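Local coordinates for protein LYND (Lyngbya aestuarii, PDB 4V1T) that probably acts as a YcaO-type cyclodehydratase that uses ATP and magnesium to convert cysteine side chains of peptide precursors into thiazoline heterocycles, at residues G462-R467 against W480-F485; Y506-L511 against H522-G527. All coordinates share one frame; numbering follows the deposited sequence.

Contact 1: residues G462-R467 against W480-F485; sequences GQYANR and WIPQRF
Arg467, at the start of helix 467-473, and Tyr464 of helix 461-465 both meet the extended loop 480-485, in a peripheral side-chain-to-backbone contact. Both NE and NH2 of Arg467 donate to Ile481 O, at 2.9 and 3.0 Å. NH2 lies in the carbonyl plane, whereas NE stands above it, and the oxygen stays near the guanidinium plane. A bend at chi3 (-72°) lays one face of the guanidinium over Gln483 CG. Trp480 CZ2 sits at the guanidinium edge, 3.5 Å from Arg467 NH2, the two planes nearly perpendicular (89°). Were Arg467 replaced by an alanine, Ile481 O would probably lose both donors, opening a gap beside Gln483 CG and the Trp480 ring. Within the YcaO region, loop 480-485 leads on to strand 491-498, so the grip falls on a helix-to-strand connection. Tyr464 takes Arg484 CG over one ring face, a CH-pi contact of 3.9 Å to the centroid, while Pro482 O sits at the ring edge, 3.2 Å from Tyr464 CE1. Tyr464 OH donates to a water that donates to Gln483 O. Ile481 CD1 packs 3.9 Å from Gln463 CB; the amide of Gln463 is held by Ser742 O, through NE2, and Phe744 N, through OE1.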
# COMPACT_ATOMS: atom_id res chain seq x y z
N GLY B 462 29.04 45.00 0.67
CA GLY B 462 28.46 45.55 -0.54
C GLY B 462 27.05 45.03 -0.76
O GLY B 462 26.16 45.77 -1.17
N GLN B 463 26.84 43.75 -0.50
CA GLN B 463 25.52 43.14 -0.70
C GLN B 463 24.48 43.80 0.20
O GLN B 463 23.37 44.09 -0.24
CB GLN B 463 25.57 41.64 -0.42
CG GLN B 463 26.09 40.82 -1.59
CD GLN B 463 26.09 39.34 -1.27
OE1 GLN B 463 26.86 38.89 -0.41
NE2 GLN B 463 25.22 38.59 -1.92
N TYR B 464 24.85 44.02 1.46
CA TYR B 464 23.96 44.66 2.41
C TYR B 464 23.64 46.10 1.99
O TYR B 464 22.49 46.51 2.02
CB TYR B 464 24.56 44.67 3.80
CG TYR B 464 24.31 43.41 4.61
CD1 TYR B 464 23.03 42.94 4.81
CD2 TYR B 464 25.36 42.73 5.21
CE1 TYR B 464 22.78 41.81 5.56
CE2 TYR B 464 25.13 41.60 5.97
CZ TYR B 464 23.84 41.14 6.14
OH TYR B 464 23.59 40.03 6.90
N ALA B 465 24.67 46.85 1.62
CA ALA B 465 24.51 48.25 1.25
C ALA B 465 23.58 48.42 0.05
O ALA B 465 22.77 49.36 0.03
CB ALA B 465 25.86 48.86 0.95
N ASN B 466 23.70 47.53 -0.93
CA ASN B 466 22.94 47.63 -2.17
C ASN B 466 21.79 46.63 -2.22
O ASN B 466 21.25 46.35 -3.29
CB ASN B 466 23.87 47.41 -3.37
CG ASN B 466 25.08 48.33 -3.33
OD1 ASN B 466 24.96 49.52 -3.06
ND2 ASN B 466 26.26 47.78 -3.57
N ARG B 467 21.39 46.14 -1.05
CA ARG B 467 20.48 45.00 -0.96
C ARG B 467 19.15 45.22 -1.68
O ARG B 467 18.62 44.30 -2.26
CB ARG B 467 20.21 44.65 0.50
CG ARG B 467 19.44 45.70 1.29
CD ARG B 467 19.15 45.22 2.70
NE ARG B 467 18.13 44.17 2.72
CZ ARG B 467 16.82 44.40 2.74
NH1 ARG B 467 16.34 45.64 2.77
NH2 ARG B 467 15.98 43.38 2.74
N TRP B 480 17.85 36.25 -1.47
CA TRP B 480 17.33 37.43 -0.81
C TRP B 480 18.31 37.88 0.26
O TRP B 480 18.72 37.09 1.11
CB TRP B 480 15.97 37.13 -0.19
CG TRP B 480 15.31 38.35 0.40
CD1 TRP B 480 14.75 39.38 -0.30
CD2 TRP B 480 15.14 38.65 1.78
NE1 TRP B 480 14.24 40.32 0.58
CE2 TRP B 480 14.46 39.89 1.86
CE3 TRP B 480 15.49 38.00 2.97
CZ2 TRP B 480 14.12 40.48 3.08
CZ3 TRP B 480 15.15 38.59 4.18
CH2 TRP B 480 14.48 39.82 4.23
N ILE B 481 18.68 39.16 0.20
CA ILE B 481 19.60 39.73 1.18
C ILE B 481 18.78 40.41 2.26
O ILE B 481 18.11 41.39 1.98
CB ILE B 481 20.55 40.76 0.54
CG1 ILE B 481 21.21 40.16 -0.71
CG2 ILE B 481 21.62 41.20 1.56
CD1 ILE B 481 21.91 41.20 -1.58
N PRO B 482 18.85 39.91 3.51
CA PRO B 482 18.03 40.54 4.54
C PRO B 482 18.59 41.88 4.98
O PRO B 482 19.71 42.22 4.62
CB PRO B 482 18.06 39.54 5.69
CG PRO B 482 19.19 38.61 5.42
CD PRO B 482 19.79 38.93 4.08
N GLN B 483 17.80 42.63 5.73
CA GLN B 483 18.27 43.86 6.35
C GLN B 483 19.39 43.50 7.33
O GLN B 483 19.54 42.34 7.71
CB GLN B 483 17.14 44.59 7.08
CG GLN B 483 15.94 44.94 6.20
CD GLN B 483 14.75 45.39 7.01
OE1 GLN B 483 14.87 45.74 8.18
NE2 GLN B 483 13.57 45.37 6.40
N ARG B 484 20.16 44.50 7.75
CA ARG B 484 21.24 44.25 8.69
C ARG B 484 20.69 43.98 10.07
O ARG B 484 19.60 44.40 10.42
CB ARG B 484 22.23 45.42 8.73
CG ARG B 484 23.20 45.42 7.56
CD ARG B 484 24.46 46.18 7.87
NE ARG B 484 25.57 45.29 8.23
CZ ARG B 484 26.60 45.00 7.45
NH1 ARG B 484 26.72 45.51 6.23
NH2 ARG B 484 27.54 44.18 7.89
N PHE B 485 21.46 43.25 10.86
CA PHE B 485 21.10 42.96 12.23
C PHE B 485 21.46 44.11 13.16
O PHE B 485 22.63 44.34 13.44
CB PHE B 485 21.81 41.70 12.67
CG PHE B 485 21.55 41.34 14.09
CD1 PHE B 485 20.31 40.89 14.47
CD2 PHE B 485 22.55 41.44 15.04
CE1 PHE B 485 20.06 40.55 15.77
CE2 PHE B 485 22.31 41.10 16.35
CZ PHE B 485 21.06 40.65 16.72
O HOH W 1 21.32 40.06 8.25

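Contact 2: residues Y506-L511 against H522-G527; sequences YLPTAL and HRFARG
With chi1 at 59°, Phe524 holds CG between its backbone N and carbonyl carbon, and from there the far end of the ring reaches Pro508 and Ala510. The ring meets the proline with its edge: Phe524 CE1 comes to 3.7 Å from Pro508 CB, which lies near the ring plane. Ala510 CB approaches the same corner obliquely, 4.2 Å from Phe524 CE1. The Phe524 ring also meets Phe485 edge-to-face. Leu511 starts out away from the loop, yet its chi1 of -86° and extended chi2 (179°) carry the branch back, and Leu511 CD2 packs 4.0 Å from Ala525 CB. Ala525 CB also lies 4.3 Å from Ala510 CB, so Ala525 points into the angle between two consecutive residues of the turn. All of these side-chain contacts are apolar. The polar link is made by one water, which donates to Ala510 O at 2.8 Å and accepts from Gly527 N at 3.1 Å; the direct approach of these two backbone atoms has too poor an angle for a bond. Here a strand end and the helical turn after it receive the loop that comes back toward strand 532-535. Pro508 also packs on Trp493 of strand 491-498, which pairs antiparallel with strand 503-508, and Leu511 rests on Cys456 and Leu457 of helix 454-457.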
# COMPACT_ATOMS: atom_id res chain seq x y z
N TYR B 506 23.69 30.30 21.44
CA TYR B 506 22.45 30.96 21.06
C TYR B 506 22.51 31.56 19.65
O TYR B 506 23.45 32.29 19.32
CB TYR B 506 22.10 32.07 22.05
CG TYR B 506 21.68 31.56 23.40
CD1 TYR B 506 20.37 31.17 23.64
CD2 TYR B 506 22.59 31.47 24.43
CE1 TYR B 506 19.97 30.70 24.88
CE2 TYR B 506 22.21 31.00 25.68
CZ TYR B 506 20.91 30.62 25.90
OH TYR B 506 20.55 30.16 27.14
N LEU B 507 21.50 31.24 18.86
CA LEU B 507 21.28 31.88 17.57
C LEU B 507 19.94 32.58 17.59
O LEU B 507 19.05 32.19 18.35
CB LEU B 507 21.30 30.85 16.43
CG LEU B 507 22.67 30.42 15.92
CD1 LEU B 507 23.19 29.28 16.75
CD2 LEU B 507 22.60 29.99 14.46
N PRO B 508 19.77 33.62 16.74
CA PRO B 508 18.43 34.21 16.64
C PRO B 508 17.40 33.16 16.20
O PRO B 508 17.69 32.34 15.33
CB PRO B 508 18.60 35.33 15.60
CG PRO B 508 19.92 35.09 14.95
CD PRO B 508 20.76 34.33 15.91
N THR B 509 16.22 33.18 16.81
CA THR B 509 15.16 32.24 16.50
C THR B 509 14.82 32.29 15.02
O THR B 509 14.41 31.28 14.43
CB THR B 509 13.91 32.53 17.35
OG1 THR B 509 14.26 32.55 18.74
CG2 THR B 509 12.84 31.48 17.14
N ALA B 510 15.01 33.45 14.40
CA ALA B 510 14.68 33.65 13.00
C ALA B 510 15.51 32.76 12.07
O ALA B 510 15.10 32.48 10.94
CB ALA B 510 14.86 35.11 12.62
N LEU B 511 16.68 32.34 12.54
CA LEU B 511 17.55 31.45 11.77
C LEU B 511 17.25 29.97 11.99
O LEU B 511 17.57 29.14 11.14
CB LEU B 511 19.02 31.71 12.11
CG LEU B 511 19.73 32.83 11.33
CD1 LEU B 511 21.15 32.95 11.84
CD2 LEU B 511 19.73 32.55 9.84
N HIS B 522 12.94 45.27 10.77
CA HIS B 522 14.05 44.49 11.32
C HIS B 522 14.03 43.04 10.84
O HIS B 522 14.14 42.09 11.63
CB HIS B 522 14.03 44.57 12.85
CG HIS B 522 15.29 44.11 13.50
ND1 HIS B 522 16.52 44.09 12.86
CD2 HIS B 522 15.53 43.66 14.76
CE1 HIS B 522 17.44 43.64 13.68
NE2 HIS B 522 16.87 43.37 14.85
N ARG B 523 13.87 42.86 9.53
CA ARG B 523 13.86 41.53 8.95
C ARG B 523 15.27 41.13 8.55
O ARG B 523 15.66 41.27 7.39
CB ARG B 523 12.92 41.49 7.73
CG ARG B 523 11.46 41.72 8.07
CD ARG B 523 10.53 40.94 7.17
NE ARG B 523 9.61 41.81 6.43
CZ ARG B 523 8.35 42.08 6.79
NH1 ARG B 523 7.82 41.56 7.89
NH2 ARG B 523 7.62 42.90 6.04
N PHE B 524 16.03 40.63 9.52
CA PHE B 524 17.46 40.39 9.33
C PHE B 524 17.80 38.97 8.93
O PHE B 524 18.97 38.63 8.78
CB PHE B 524 18.23 40.75 10.61
CG PHE B 524 17.80 39.97 11.81
CD1 PHE B 524 18.30 38.70 12.04
CD2 PHE B 524 16.89 40.50 12.71
CE1 PHE B 524 17.89 37.97 13.15
CE2 PHE B 524 16.49 39.79 13.82
CZ PHE B 524 16.99 38.52 14.04
N ALA B 525 16.78 38.13 8.73
CA ALA B 525 17.02 36.75 8.33
C ALA B 525 15.74 36.06 7.89
O ALA B 525 14.66 36.42 8.32
CB ALA B 525 17.65 35.97 9.48
N ARG B 526 15.90 35.08 7.00
CA ARG B 526 14.86 34.10 6.68
C ARG B 526 15.43 32.71 6.92
O ARG B 526 16.48 32.36 6.36
CB ARG B 526 14.42 34.23 5.22
CG ARG B 526 13.46 35.36 4.94
CD ARG B 526 13.23 35.53 3.46
NE ARG B 526 12.45 36.73 3.18
CZ ARG B 526 12.14 37.17 1.95
NH1 ARG B 526 12.56 36.50 0.88
NH2 ARG B 526 11.42 38.27 1.81
N GLY B 527 14.76 31.92 7.75
CA GLY B 527 15.21 30.57 8.03
C GLY B 527 15.31 29.74 6.76
O GLY B 527 14.35 29.65 6.00
O HOH W 2 12.52 32.15 9.95

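Overall arrangement
Contact 1 closes before contact 2 opens, so the two loops stand in series, neither nested nor crossed. From helix 461-465 the chain runs through helix 467-473 and returns at 480-485, closing the first loop. It then forms the antiparallel strands 491-498 and 503-508, turns through helix 509-512, and comes back at 522-527 to close the second before strand 532-535. The contacts lie about 14 Å apart between centres and touch through their second segments: a probable hydrogen bond joins Gln483 N to Arg523 O, and Trp480 makes a cation-pi pair with Arg526. Contact 1 ties loop 480-485 to helices 461-465 and 467-473; contact 2 ties loop 522-527 to the end of strand 503-508 and helix 509-512.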